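Local coordinates for mitogen-activated protein kinase, putative (Map kinase-like protein) (Leishmania major, PDB 3PG1) that probably acts as a MAP-kinase-type serine/threonine protein kinase that binds ATP and transfers its terminal phosphate to protein substrates, at residues N84-L92 against H142-A153; M116-I124 against P162-N171. All blocks are in the same frame, centred on the assembly; numbering follows the deposited sequence.

Interaction 1 of 2, residues N84-L92 against H142-A153; sequences NHFHHPNIL and HILLGLHVLHEA
The side chain of N90 reaches H142 through one hydrogen bond, from ND2 to ND1 at 3.1 Å, and this is the polar link between the two segments. The bond is nearly straight, with an N-H...N angle of 161°, and ND2 lies close to the imidazole plane while the amide stands 79° to it. Because ND2 also donates to the carbonyl O of I173, it has two acceptors, and the amide is held in its rotation. The OD1 atom rests against CB of L145, and CB of N90 lies over CA of G146, where the helix has no side chain to hold the turn off.

CH-pi contacts come next. H88 carries CG anti to its backbone N (chi1 -171°), which lays the ring against V149: CG2 of V149 sits 3.5 Å from the ring centroid, over one face, while CD of P89 covers the other. ND1 of H88 accepts from the backbone N of N90, which steadies the ring inside the type I turn H88-I91. F86 takes CD2 of L150 over one face, with H85 CD2 across the opposite one.

Apolar contacts fill the remainder. CB of A153 lies 3.6 Å from F86 CE1, and CD1 of I91 packs 3.7 Å from CG of L150. V149 parts its methyls, CG1 going to F86 and I91.

The contact thus lays the loop that leaves helix 70-85 along the C-terminal half of helix 133-152. Strand 173-175 adjoins the loop, through backbone bonds of N90 and L92 to I175, and helices 214-229 and 311-315 pack on other sides of helix 133-152.

Interaction 2 of 2, residues M116-I124 against P162-N171; sequences MRTDLAQVI and PGNILLADNN
With CG anti to the backbone N (chi1 -173°) and a bend at chi3 (55°), R117 brings its guanidinium edge-on against the turn A168-N171. There NH2 donates to OD1 of N171 at 2.7 Å, tilted out of the guanidinium plane. The aliphatic part of the arginine runs past D169, whose OD2 is 3.6 Å from CD, but the charged atoms do not meet. CG2 of T118 lies against a face of the guanidinium.

D119 places CG between its backbone N and carbonyl carbon (chi1 57°), which turns the carboxylate to the start of helix 120-125. OD2 accepts from the N of Q122 as an N-cap, and OD1 receives a water that also donates to the carbonyl O of G163, bridging the segments.

The backbones form a short antiparallel ladder: T118-L167 is the hydrogen-bonded pair, D119-L166 the non-hydrogen-bonded one. T118 N donates to L167 O at 3.2 Å, and L167 N donates back to T118 O. R117 and T118 both face L167, a classic beta bulge. L120 N donates to I165 O at 2.8 Å, tying the helix to the strand.

Among apolar groups, M116 and L166 cross at about a right angle, CG of M116 3.7 Å from CD1 of L166. L167 sets CB beside T118 CG2 and CD2 3.6 Å from L120 N. L120 lies beside I165, and A121 CB meets P162 CB at 3.7 Å, with I124 CD1 on the same ring.

Such pairing of the chain after the hinge with the strand following the catalytic loop is familiar from the C-lobe of protein kinases; here it completes a small three-stranded sheet 118-119, 165-167 and 173-175.

In the fold
The two contacts show how one helix can serve two neighbourhoods. Helix 133-152 supplies nearly all of one side of interaction 1, while in interaction 2 it packs from outside, with I143 touching both I165 and L120. The centres of the two contacts lie about 16 Å apart, and L92 meets M116 at another junction. Strand 173-175 is shared too: it bonds to the loop of interaction 1 and to strand 165-167 of interaction 2. Interaction 1 is buried, and depends on rings and methyls with a single side-chain hydrogen bond across it. Interaction 2 is only partly buried, and relies on backbone pairing, a helix cap, a water and an arginine at its exposed end.

Interaction 1 of 2, residues N84-L92 against H142-A153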
ATOM      1  N   ASN A  84       9.335  -6.320   7.921  1.00 42.09           N
ATOM      2  CA  ASN A  84      10.688  -6.428   8.440  1.00 41.05           C
ATOM      3  C   ASN A  84      11.782  -6.451   7.389  1.00 40.76           C
ATOM      4  O   ASN A  84      12.958  -6.318   7.730  1.00 41.91           O
ATOM      5  CB  ASN A  84      10.759  -7.649   9.361  1.00 45.39           C
ATOM      6  CG  ASN A  84      11.727  -7.508  10.498  1.00 64.44           C
ATOM      7  OD1 ASN A  84      12.014  -6.408  10.973  1.00 59.00           O
ATOM      8  ND2 ASN A  84      12.285  -8.629  10.926  1.00 60.64           N
ATOM      9  N   HIS A  85      11.401  -6.582   6.104  1.00 35.65           N
ATOM     10  CA  HIS A  85      12.328  -6.618   4.970  1.00 33.62           C
ATOM     11  C   HIS A  85      12.906  -5.236   4.600  1.00 36.08           C
ATOM     12  O   HIS A  85      14.039  -5.142   4.130  1.00 35.16           O
ATOM     13  CB  HIS A  85      11.625  -7.256   3.759  1.00 32.94           C
ATOM     14  CG  HIS A  85      12.545  -7.514   2.607  1.00 34.53           C
ATOM     15  ND1 HIS A  85      13.450  -8.561   2.627  1.00 36.46           N
ATOM     16  CD2 HIS A  85      12.692  -6.833   1.447  1.00 34.34           C
ATOM     17  CE1 HIS A  85      14.132  -8.463   1.499  1.00 35.02           C
ATOM     18  NE2 HIS A  85      13.710  -7.443   0.755  1.00 33.55           N
ATOM     19  N   PHE A  86      12.118  -4.177   4.762  1.00 32.76           N
ATOM     20  CA  PHE A  86      12.535  -2.802   4.385  1.00 29.46           C
ATOM     21  C   PHE A  86      13.014  -1.998   5.585  1.00 36.21           C
ATOM     22  O   PHE A  86      12.512  -2.192   6.677  1.00 32.59           O
ATOM     23  CB  PHE A  86      11.365  -2.066   3.712  1.00 29.16           C
ATOM     24  CG  PHE A  86      10.952  -2.782   2.447  1.00 28.24           C
ATOM     25  CD1 PHE A  86      11.655  -2.588   1.262  1.00 29.63           C
ATOM     26  CD2 PHE A  86       9.930  -3.731   2.466  1.00 29.71           C
ATOM     27  CE1 PHE A  86      11.325  -3.305   0.118  1.00 29.80           C
ATOM     28  CE2 PHE A  86       9.606  -4.457   1.314  1.00 33.22           C
ATOM     29  CZ  PHE A  86      10.286  -4.224   0.145  1.00 30.30           C
ATOM     30  N   HIS A  87      13.930  -1.047   5.354  1.00 35.59           N
ATOM     31  CA  HIS A  87      14.458  -0.118   6.351  1.00 37.20           C
ATOM     32  C   HIS A  87      14.676   1.144   5.580  1.00 36.38           C
ATOM     33  O   HIS A  87      15.810   1.487   5.232  1.00 37.42           O
ATOM     34  CB  HIS A  87      15.779  -0.644   6.951  1.00 40.10           C
ATOM     35  CG  HIS A  87      15.617  -1.990   7.581  1.00 45.14           C
ATOM     36  ND1 HIS A  87      15.885  -3.154   6.869  1.00 47.07           N
ATOM     37  CD2 HIS A  87      15.117  -2.323   8.794  1.00 48.05           C
ATOM     38  CE1 HIS A  87      15.580  -4.148   7.685  1.00 47.49           C
ATOM     39  NE2 HIS A  87      15.128  -3.699   8.859  1.00 48.54           N
ATOM     40  N   HIS A  88      13.566   1.782   5.203  1.00 29.71           N
ATOM     41  CA  HIS A  88      13.631   2.959   4.352  1.00 28.31           C
ATOM     42  C   HIS A  88      12.649   4.019   4.851  1.00 32.87           C
ATOM     43  O   HIS A  88      11.546   3.653   5.244  1.00 30.63           O
ATOM     44  CB  HIS A  88      13.321   2.552   2.886  1.00 25.83           C
ATOM     45  CG  HIS A  88      13.575   3.641   1.894  1.00 27.99           C
ATOM     46  ND1 HIS A  88      12.646   4.649   1.678  1.00 29.57           N
ATOM     47  CD2 HIS A  88      14.620   3.823   1.069  1.00 29.35           C
ATOM     48  CE1 HIS A  88      13.164   5.430   0.748  1.00 29.62           C
ATOM     49  NE2 HIS A  88      14.357   4.983   0.354  1.00 30.15           N
ATOM     50  N   PRO A  89      13.014   5.324   4.807  1.00 34.00           N
ATOM     51  CA  PRO A  89      12.091   6.363   5.314  1.00 35.15           C
ATOM     52  C   PRO A  89      10.696   6.416   4.688  1.00 34.30           C
ATOM     53  O   PRO A  89       9.791   6.936   5.307  1.00 33.65           O
ATOM     54  CB  PRO A  89      12.848   7.691   5.069  1.00 38.29           C
ATOM     55  CG  PRO A  89      14.258   7.330   4.823  1.00 42.26           C
ATOM     56  CD  PRO A  89      14.276   5.917   4.305  1.00 36.99           C
ATOM     57  N   ASN A  90      10.533   5.952   3.456  1.00 31.31           N
ATOM     58  CA  ASN A  90       9.250   6.044   2.752  1.00 30.42           C
ATOM     59  C   ASN A  90       8.397   4.816   2.846  1.00 31.80           C
ATOM     60  O   ASN A  90       7.300   4.811   2.289  1.00 29.62           O
ATOM     61  CB  ASN A  90       9.472   6.389   1.290  1.00 26.68           C
ATOM     62  CG  ASN A  90      10.049   7.757   1.097  1.00 37.16           C
ATOM     63  OD1 ASN A  90      11.045   7.923   0.401  1.00 34.44           O
ATOM     64  ND2 ASN A  90       9.442   8.760   1.705  1.00 33.53           N
ATOM     65  N   ILE A  91       8.884   3.781   3.549  1.00 29.44           N
ATOM     66  CA  ILE A  91       8.200   2.499   3.729  1.00 28.56           C
ATOM     67  C   ILE A  91       7.945   2.314   5.213  1.00 35.00           C
ATOM     68  O   ILE A  91       8.898   2.337   6.006  1.00 32.72           O
ATOM     69  CB  ILE A  91       9.019   1.317   3.128  1.00 31.15           C
ATOM     70  CG1 ILE A  91       9.338   1.502   1.584  1.00 29.91           C
ATOM     71  CG2 ILE A  91       8.313  -0.053   3.418  1.00 31.89           C
ATOM     72  CD1 ILE A  91       8.139   1.622   0.708  1.00 35.85           C
ATOM     73  N   LEU A  92       6.667   2.125   5.601  1.00 34.63           N
ATOM     74  CA  LEU A  92       6.328   1.950   7.032  1.00 35.37           C
ATOM     75  C   LEU A  92       7.024   0.711   7.562  1.00 44.18           C
ATOM     76  O   LEU A  92       6.942  -0.345   6.960  1.00 45.06           O
ATOM     77  CB  LEU A  92       4.797   1.896   7.258  1.00 35.47           C
ATOM     78  CG  LEU A  92       4.330   1.900   8.745  1.00 40.50           C
ATOM     79  CD1 LEU A  92       4.525   3.265   9.368  1.00 39.80           C
ATOM     80  CD2 LEU A  92       2.881   1.435   8.854  1.00 44.05           C
ATOM     81  N   HIS A 142       8.242  11.485  -2.994  1.00 26.54           N
ATOM     82  CA  HIS A 142       8.345  10.507  -1.910  1.00 26.42           C
ATOM     83  C   HIS A 142       7.475   9.278  -2.130  1.00 28.79           C
ATOM     84  O   HIS A 142       7.894   8.153  -1.809  1.00 27.90           O
ATOM     85  CB  HIS A 142       8.097  11.190  -0.561  1.00 28.34           C
ATOM     86  CG  HIS A 142       9.231  12.089  -0.147  1.00 32.18           C
ATOM     87  ND1 HIS A 142      10.160  11.686   0.798  1.00 35.31           N
ATOM     88  CD2 HIS A 142       9.579  13.315  -0.602  1.00 33.48           C
ATOM     89  CE1 HIS A 142      11.029  12.682   0.904  1.00 34.74           C
ATOM     90  NE2 HIS A 142      10.727  13.682   0.079  1.00 34.72           N
ATOM     91  N   ILE A 143       6.276   9.479  -2.703  1.00 24.64           N
ATOM     92  CA  ILE A 143       5.404   8.343  -3.071  1.00 25.14           C
ATOM     93  C   ILE A 143       6.139   7.460  -4.075  1.00 25.81           C
ATOM     94  O   ILE A 143       6.136   6.236  -3.917  1.00 23.61           O
ATOM     95  CB  ILE A 143       4.016   8.802  -3.655  1.00 27.48           C
ATOM     96  CG1 ILE A 143       3.113   9.469  -2.573  1.00 28.61           C
ATOM     97  CG2 ILE A 143       3.267   7.646  -4.380  1.00 27.35           C
ATOM     98  CD1 ILE A 143       2.003  10.414  -3.171  1.00 28.16           C
ATOM     99  N   LEU A 144       6.745   8.063  -5.125  0.50 20.68           N
ATOM    100  CA  LEU A 144       7.427   7.255  -6.147  0.50 18.86           C
ATOM    101  C   LEU A 144       8.701   6.600  -5.624  0.50 22.47           C
ATOM    102  O   LEU A 144       9.036   5.511  -6.061  0.50 20.89           O
ATOM    103  CB  LEU A 144       7.695   8.062  -7.418  0.50 17.70           C
ATOM    104  CG  LEU A 144       6.427   8.349  -8.245  0.50 20.26           C
ATOM    105  CD1 LEU A 144       6.695   9.432  -9.305  0.50 19.37           C
ATOM    106  CD2 LEU A 144       5.884   7.030  -8.906  0.50 15.04           C
ATOM    107  N   LEU A 145       9.391   7.252  -4.686  1.00 21.47           N
ATOM    108  CA  LEU A 145      10.589   6.640  -4.061  1.00 22.80           C
ATOM    109  C   LEU A 145      10.159   5.420  -3.224  1.00 24.71           C
ATOM    110  O   LEU A 145      10.814   4.400  -3.283  1.00 24.17           O
ATOM    111  CB  LEU A 145      11.350   7.643  -3.175  1.00 23.55           C
ATOM    112  CG  LEU A 145      12.250   8.634  -3.914  1.00 28.23           C
ATOM    113  CD1 LEU A 145      12.871   9.633  -2.930  1.00 26.69           C
ATOM    114  CD2 LEU A 145      13.377   7.908  -4.736  1.00 30.85           C
ATOM    115  N   GLY A 146       9.037   5.511  -2.502  1.00 24.64           N
ATOM    116  CA  GLY A 146       8.578   4.352  -1.740  1.00 25.31           C
ATOM    117  C   GLY A 146       8.227   3.210  -2.695  1.00 27.96           C
ATOM    118  O   GLY A 146       8.622   2.078  -2.457  1.00 26.68           O
ATOM    119  N   LEU A 147       7.538   3.503  -3.819  1.00 24.33           N
ATOM    120  CA  LEU A 147       7.244   2.453  -4.825  1.00 21.83           C
ATOM    121  C   LEU A 147       8.525   1.902  -5.440  1.00 23.93           C
ATOM    122  O   LEU A 147       8.673   0.689  -5.552  1.00 22.28           O
ATOM    123  CB  LEU A 147       6.358   3.015  -5.915  1.00 22.19           C
ATOM    124  CG  LEU A 147       4.908   3.352  -5.554  1.00 24.84           C
ATOM    125  CD1 LEU A 147       4.195   3.930  -6.793  1.00 24.78           C
ATOM    126  CD2 LEU A 147       4.184   2.124  -5.006  1.00 23.72           C
ATOM    127  N   HIS A 148       9.497   2.790  -5.768  1.00 22.47           N
ATOM    128  CA  HIS A 148      10.774   2.366  -6.351  1.00 22.73           C
ATOM    129  C   HIS A 148      11.448   1.344  -5.402  1.00 25.86           C
ATOM    130  O   HIS A 148      11.942   0.339  -5.863  1.00 24.69           O
ATOM    131  CB  HIS A 148      11.724   3.583  -6.551  1.00 23.53           C
ATOM    132  CG  HIS A 148      13.000   3.202  -7.279  1.00 26.52           C
ATOM    133  ND1 HIS A 148      12.989   2.876  -8.633  1.00 25.94           N
ATOM    134  CD2 HIS A 148      14.285   3.173  -6.828  1.00 27.50           C
ATOM    135  CE1 HIS A 148      14.250   2.555  -8.934  1.00 25.25           C
ATOM    136  NE2 HIS A 148      15.065   2.782  -7.897  1.00 27.34           N
ATOM    137  N   VAL A 149      11.472   1.629  -4.093  1.00 24.87           N
ATOM    138  CA  VAL A 149      12.097   0.775  -3.078  1.00 25.26           C
ATOM    139  C   VAL A 149      11.370  -0.594  -3.048  1.00 25.41           C
ATOM    140  O   VAL A 149      12.026  -1.642  -3.070  1.00 23.46           O
ATOM    141  CB  VAL A 149      12.171   1.481  -1.675  1.00 30.10           C
ATOM    142  CG1 VAL A 149      12.726   0.523  -0.598  1.00 30.87           C
ATOM    143  CG2 VAL A 149      13.047   2.733  -1.767  1.00 29.80           C
ATOM    144  N   LEU A 150      10.043  -0.581  -3.026  1.00 23.02           N
ATOM    145  CA  LEU A 150       9.309  -1.841  -3.047  1.00 24.50           C
ATOM    146  C   LEU A 150       9.648  -2.626  -4.338  1.00 26.16           C
ATOM    147  O   LEU A 150      10.081  -3.770  -4.265  1.00 28.22           O
ATOM    148  CB  LEU A 150       7.785  -1.569  -3.009  1.00 24.39           C
ATOM    149  CG  LEU A 150       7.199  -0.960  -1.724  1.00 29.24           C
ATOM    150  CD1 LEU A 150       5.690  -0.679  -1.926  1.00 28.34           C
ATOM    151  CD2 LEU A 150       7.444  -1.855  -0.492  1.00 28.20           C
ATOM    152  N   HIS A 151       9.576  -1.957  -5.494  1.00 23.37           N
ATOM    153  CA  HIS A 151       9.803  -2.583  -6.818  1.00 22.36           C
ATOM    154  C   HIS A 151      11.209  -3.126  -6.966  1.00 26.21           C
ATOM    155  O   HIS A 151      11.371  -4.221  -7.535  1.00 25.93           O
ATOM    156  CB  HIS A 151       9.476  -1.598  -7.942  1.00 22.54           C
ATOM    157  CG  HIS A 151       8.022  -1.206  -8.008  1.00 24.39           C
ATOM    158  ND1 HIS A 151       7.591  -0.195  -8.854  1.00 24.18           N
ATOM    159  CD2 HIS A 151       6.958  -1.676  -7.298  1.00 24.92           C
ATOM    160  CE1 HIS A 151       6.284  -0.078  -8.631  1.00 23.84           C
ATOM    161  NE2 HIS A 151       5.876  -0.917  -7.661  1.00 23.94           N
ATOM    162  N   GLU A 152      12.207  -2.427  -6.374  1.00 24.13           N
ATOM    163  CA  GLU A 152      13.609  -2.891  -6.430  1.00 25.30           C
ATOM    164  C   GLU A 152      13.776  -4.209  -5.644  1.00 30.90           C
ATOM    165  O   GLU A 152      14.645  -5.012  -5.985  1.00 31.64           O
ATOM    166  CB  GLU A 152      14.605  -1.792  -5.977  1.00 26.83           C
ATOM    167  CG  GLU A 152      14.705  -0.624  -6.964  1.00 35.05           C
ATOM    168  CD  GLU A 152      15.248  -1.030  -8.318  1.00 40.62           C
ATOM    169  OE1 GLU A 152      16.409  -1.478  -8.343  1.00 40.14           O
ATOM    170  OE2 GLU A 152      14.481  -1.090  -9.303  1.00 34.97           O
ATOM    171  N   ALA A 153      12.912  -4.458  -4.650  1.00 25.81           N
ATOM    172  CA  ALA A 153      12.926  -5.723  -3.902  1.00 27.28           C
ATOM    173  C   ALA A 153      11.944  -6.787  -4.504  1.00 31.42           C
ATOM    174  O   ALA A 153      11.760  -7.836  -3.890  1.00 32.67           O
ATOM    175  CB  ALA A 153      12.564  -5.466  -2.446  1.00 29.26           C
TER

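Interaction 2 of 2, residues M116-I124 against P162-N171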
ATOM      1  N   MET A 116       1.019   7.396  12.603  1.00 51.32           N
ATOM      2  CA  MET A 116       1.162   8.600  11.798  1.00 50.77           C
ATOM      3  C   MET A 116       0.065   9.632  12.073  1.00 55.39           C
ATOM      4  O   MET A 116      -1.031   9.263  12.512  1.00 58.36           O
ATOM      5  CB  MET A 116       1.269   8.244  10.310  1.00 50.84           C
ATOM      6  CG  MET A 116       2.456   7.360  10.013  1.00 52.35           C
ATOM      7  SD  MET A 116       4.004   8.185  10.430  1.00 56.19           S
ATOM      8  CE  MET A 116       5.082   6.857  10.345  1.00 50.90           C
ATOM      9  N   ARG A 117       0.371  10.920  11.847  1.00 61.89           N
ATOM     10  CA  ARG A 117      -0.576  12.016  12.085  1.00 61.15           C
ATOM     11  C   ARG A 117      -1.861  11.852  11.270  1.00 57.98           C
ATOM     12  O   ARG A 117      -2.947  11.909  11.824  1.00 55.93           O
ATOM     13  CB  ARG A 117       0.090  13.373  11.777  1.00 62.72           C
ATOM     14  CG  ARG A 117      -0.768  14.588  12.152  1.00 74.61           C
ATOM     15  CD  ARG A 117      -0.116  15.916  11.794  1.00 84.30           C
ATOM     16  NE  ARG A 117       0.274  16.011  10.381  1.00 89.27           N
ATOM     17  CZ  ARG A 117      -0.521  16.428   9.399  1.00 95.80           C
ATOM     18  NH1 ARG A 117      -1.777  16.779   9.651  1.00 83.12           N
ATOM     19  NH2 ARG A 117      -0.066  16.489   8.154  1.00 74.93           N
ATOM     20  N   THR A 118      -1.729  11.600   9.953  1.00 50.82           N
ATOM     21  CA  THR A 118      -2.876  11.492   9.062  1.00 48.51           C
ATOM     22  C   THR A 118      -2.495  10.693   7.816  1.00 47.31           C
ATOM     23  O   THR A 118      -1.420  10.097   7.753  1.00 44.98           O
ATOM     24  CB  THR A 118      -3.411  12.931   8.742  1.00 53.48           C
ATOM     25  OG1 THR A 118      -4.670  12.838   8.097  1.00 55.89           O
ATOM     26  CG2 THR A 118      -2.444  13.781   7.892  1.00 44.68           C
ATOM     27  N   ASP A 119      -3.398  10.654   6.851  1.00 42.07           N
ATOM     28  CA  ASP A 119      -3.154  10.027   5.564  1.00 38.75           C
ATOM     29  C   ASP A 119      -3.505  11.037   4.477  1.00 41.08           C
ATOM     30  O   ASP A 119      -4.086  12.084   4.773  1.00 41.08           O
ATOM     31  CB  ASP A 119      -3.888   8.680   5.416  1.00 39.38           C
ATOM     32  CG  ASP A 119      -5.386   8.744   5.603  1.00 50.97           C
ATOM     33  OD1 ASP A 119      -5.887   8.112   6.544  1.00 58.52           O
ATOM     34  OD2 ASP A 119      -6.059   9.375   4.777  1.00 52.32           O
ATOM     35  N   LEU A 120      -3.115  10.747   3.235  1.00 35.76           N
ATOM     36  CA  LEU A 120      -3.335  11.630   2.098  1.00 34.35           C
ATOM     37  C   LEU A 120      -4.799  11.769   1.702  1.00 39.45           C
ATOM     38  O   LEU A 120      -5.195  12.851   1.267  1.00 40.26           O
ATOM     39  CB  LEU A 120      -2.489  11.184   0.932  1.00 31.76           C
ATOM     40  CG  LEU A 120      -2.331  12.160  -0.235  1.00 36.03           C
ATOM     41  CD1 LEU A 120      -1.617  13.442   0.189  1.00 37.28           C
ATOM     42  CD2 LEU A 120      -1.584  11.480  -1.382  1.00 32.43           C
ATOM     43  N   ALA A 121      -5.613  10.717   1.905  1.00 36.82           N
ATOM     44  CA  ALA A 121      -7.064  10.772   1.610  1.00 37.11           C
ATOM     45  C   ALA A 121      -7.736  11.867   2.463  1.00 42.94           C
ATOM     46  O   ALA A 121      -8.528  12.648   1.942  1.00 43.40           O
ATOM     47  CB  ALA A 121      -7.721   9.413   1.876  1.00 38.18           C
ATOM     48  N   GLN A 122      -7.370  11.959   3.746  1.00 40.56           N
ATOM     49  CA  GLN A 122      -7.888  12.969   4.664  1.00 42.88           C
ATOM     50  C   GLN A 122      -7.444  14.370   4.256  1.00 46.72           C
ATOM     51  O   GLN A 122      -8.252  15.300   4.278  1.00 47.32           O
ATOM     52  CB  GLN A 122      -7.484  12.655   6.110  1.00 45.84           C
ATOM     53  CG  GLN A 122      -8.257  11.492   6.733  1.00 62.00           C
ATOM     54  CD  GLN A 122      -7.795  11.231   8.145  1.00 87.17           C
ATOM     55  OE1 GLN A 122      -6.865  10.459   8.390  1.00 82.53           O
ATOM     56  NE2 GLN A 122      -8.409  11.897   9.106  1.00 86.94           N
ATOM     57  N   VAL A 123      -6.165  14.517   3.872  1.00 43.86           N
ATOM     58  CA  VAL A 123      -5.583  15.784   3.407  1.00 44.36           C
ATOM     59  C   VAL A 123      -6.295  16.285   2.131  1.00 45.86           C
ATOM     60  O   VAL A 123      -6.798  17.423   2.119  1.00 47.08           O
ATOM     61  CB  VAL A 123      -4.047  15.676   3.263  1.00 46.71           C
ATOM     62  CG1 VAL A 123      -3.461  16.879   2.530  1.00 46.54           C
ATOM     63  CG2 VAL A 123      -3.399  15.508   4.628  1.00 48.04           C
ATOM     64  N   ILE A 124      -6.426  15.402   1.118  1.00 39.65           N
ATOM     65  CA  ILE A 124      -7.115  15.724  -0.146  1.00 38.59           C
ATOM     66  C   ILE A 124      -8.551  16.206   0.101  1.00 45.67           C
ATOM     67  O   ILE A 124      -8.987  17.168  -0.525  1.00 46.73           O
ATOM     68  CB  ILE A 124      -7.073  14.552  -1.182  1.00 39.02           C
ATOM     69  CG1 ILE A 124      -5.617  14.336  -1.737  1.00 36.82           C
ATOM     70  CG2 ILE A 124      -8.075  14.792  -2.365  1.00 37.79           C
ATOM     71  CD1 ILE A 124      -5.420  12.914  -2.406  1.00 35.75           C
ATOM     72  N   PRO A 162      -4.783   7.000  -1.726  1.00 31.21           N
ATOM     73  CA  PRO A 162      -4.468   8.013  -0.708  1.00 33.22           C
ATOM     74  C   PRO A 162      -4.588   7.565   0.761  1.00 39.15           C
ATOM     75  O   PRO A 162      -3.847   8.072   1.587  1.00 39.73           O
ATOM     76  CB  PRO A 162      -5.441   9.161  -1.063  1.00 35.33           C
ATOM     77  CG  PRO A 162      -5.681   8.993  -2.568  1.00 36.47           C
ATOM     78  CD  PRO A 162      -5.785   7.512  -2.689  1.00 31.70           C
ATOM     79  N   GLY A 163      -5.485   6.614   1.054  1.00 36.70           N
ATOM     80  CA  GLY A 163      -5.718   6.054   2.386  1.00 38.49           C
ATOM     81  C   GLY A 163      -4.532   5.294   2.958  1.00 42.70           C
ATOM     82  O   GLY A 163      -4.430   5.158   4.175  1.00 44.49           O
ATOM     83  N   ASN A 164      -3.620   4.793   2.095  1.00 36.63           N
ATOM     84  CA  ASN A 164      -2.419   4.081   2.561  1.00 35.60           C
ATOM     85  C   ASN A 164      -1.130   4.849   2.297  1.00 36.12           C
ATOM     86  O   ASN A 164      -0.021   4.304   2.384  1.00 33.61           O
ATOM     87  CB  ASN A 164      -2.361   2.588   2.135  1.00 37.50           C
ATOM     88  CG  ASN A 164      -2.481   2.324   0.677  1.00 40.90           C
ATOM     89  OD1 ASN A 164      -1.934   3.041  -0.164  1.00 35.03           O
ATOM     90  ND2 ASN A 164      -3.219   1.284   0.346  1.00 36.26           N
ATOM     91  N   ILE A 165      -1.287   6.140   2.018  1.00 31.60           N
ATOM     92  CA  ILE A 165      -0.152   7.046   1.876  1.00 30.49           C
ATOM     93  C   ILE A 165      -0.264   7.896   3.129  1.00 37.30           C
ATOM     94  O   ILE A 165      -1.190   8.700   3.235  1.00 36.85           O
ATOM     95  CB  ILE A 165      -0.182   7.871   0.564  1.00 31.91           C
ATOM     96  CG1 ILE A 165      -0.040   6.936  -0.673  1.00 28.45           C
ATOM     97  CG2 ILE A 165       0.959   8.925   0.599  1.00 31.40           C
ATOM     98  CD1 ILE A 165      -0.470   7.571  -2.009  1.00 30.74           C
ATOM     99  N   LEU A 166       0.646   7.664   4.091  1.00 35.59           N
ATOM    100  CA  LEU A 166       0.654   8.299   5.426  1.00 38.09           C
ATOM    101  C   LEU A 166       1.567   9.505   5.519  1.00 43.17           C
ATOM    102  O   LEU A 166       2.610   9.551   4.859  1.00 41.06           O
ATOM    103  CB  LEU A 166       1.053   7.274   6.519  1.00 38.91           C
ATOM    104  CG  LEU A 166       0.351   5.891   6.476  1.00 42.37           C
ATOM    105  CD1 LEU A 166       0.695   5.062   7.736  1.00 44.28           C
ATOM    106  CD2 LEU A 166      -1.183   6.037   6.333  1.00 39.82           C
ATOM    107  N   LEU A 167       1.155  10.485   6.338  1.00 42.65           N
ATOM    108  CA  LEU A 167       1.855  11.739   6.582  1.00 44.33           C
ATOM    109  C   LEU A 167       2.222  11.754   8.090  1.00 50.97           C
ATOM    110  O   LEU A 167       1.347  11.582   8.943  1.00 48.35           O
ATOM    111  CB  LEU A 167       0.894  12.939   6.348  1.00 46.61           C
ATOM    112  CG  LEU A 167       0.465  13.454   4.959  1.00 52.25           C
ATOM    113  CD1 LEU A 167       1.341  14.541   4.466  1.00 54.41           C
ATOM    114  CD2 LEU A 167       0.044  12.382   3.974  1.00 53.42           C
ATOM    115  N   ALA A 168       3.499  11.978   8.415  1.00 51.31           N
ATOM    116  CA  ALA A 168       3.934  12.089   9.815  1.00 54.13           C
ATOM    117  C   ALA A 168       3.630  13.521  10.264  1.00 61.89           C
ATOM    118  O   ALA A 168       3.267  14.341   9.418  1.00 58.75           O
ATOM    119  CB  ALA A 168       5.428  11.809   9.915  1.00 54.38           C
ATOM    120  N   ASP A 169       3.785  13.847  11.582  1.00 66.15           N
ATOM    121  CA  ASP A 169       3.561  15.215  12.084  1.00 68.99           C
ATOM    122  C   ASP A 169       4.458  16.192  11.321  1.00 73.21           C
ATOM    123  O   ASP A 169       4.035  17.305  10.999  1.00 73.78           O
ATOM    124  CB  ASP A 169       3.819  15.305  13.598  1.00 74.46           C
ATOM    125  CG  ASP A 169       2.832  14.508  14.422  1.00 94.38           C
ATOM    126  OD1 ASP A 169       3.160  13.359  14.792  1.00 96.88           O
ATOM    127  OD2 ASP A 169       1.728  15.034  14.700  1.00103.38           O
ATOM    128  N   ASN A 170       5.676  15.726  10.996  1.00 69.62           N
ATOM    129  CA  ASN A 170       6.723  16.424  10.257  0.50 69.24           C
ATOM    130  C   ASN A 170       6.489  16.396   8.728  1.00 71.71           C
ATOM    131  O   ASN A 170       7.380  16.771   7.960  1.00 71.45           O
ATOM    132  CB  ASN A 170       8.101  15.819  10.628  0.50 70.92           C
ATOM    133  CG  ASN A 170       8.077  14.394  11.172  0.50 88.78           C
ATOM    134  OD1 ASN A 170       7.316  14.041  12.087  0.50 76.38           O
ATOM    135  ND2 ASN A 170       8.954  13.555  10.656  0.50 82.48           N
ATOM    136  N   ASN A 171       5.292  15.936   8.288  1.00 67.61           N
ATOM    137  CA  ASN A 171       4.853  15.768   6.894  1.00 65.14           C
ATOM    138  C   ASN A 171       5.626  14.751   6.026  1.00 63.36           C
ATOM    139  O   ASN A 171       5.411  14.688   4.810  1.00 61.57           O
ATOM    140  CB  ASN A 171       4.553  17.102   6.185  1.00 68.63           C
ATOM    141  CG  ASN A 171       3.164  17.651   6.446  1.00 95.07           C
ATOM    142  OD1 ASN A 171       2.438  17.213   7.353  1.00 86.69           O
ATOM    143  ND2 ASN A 171       2.763  18.631   5.649  1.00 89.76           N
TER
HETATM  144  O   HOH W   1      -6.636   5.328   5.948  1.00 55.31           O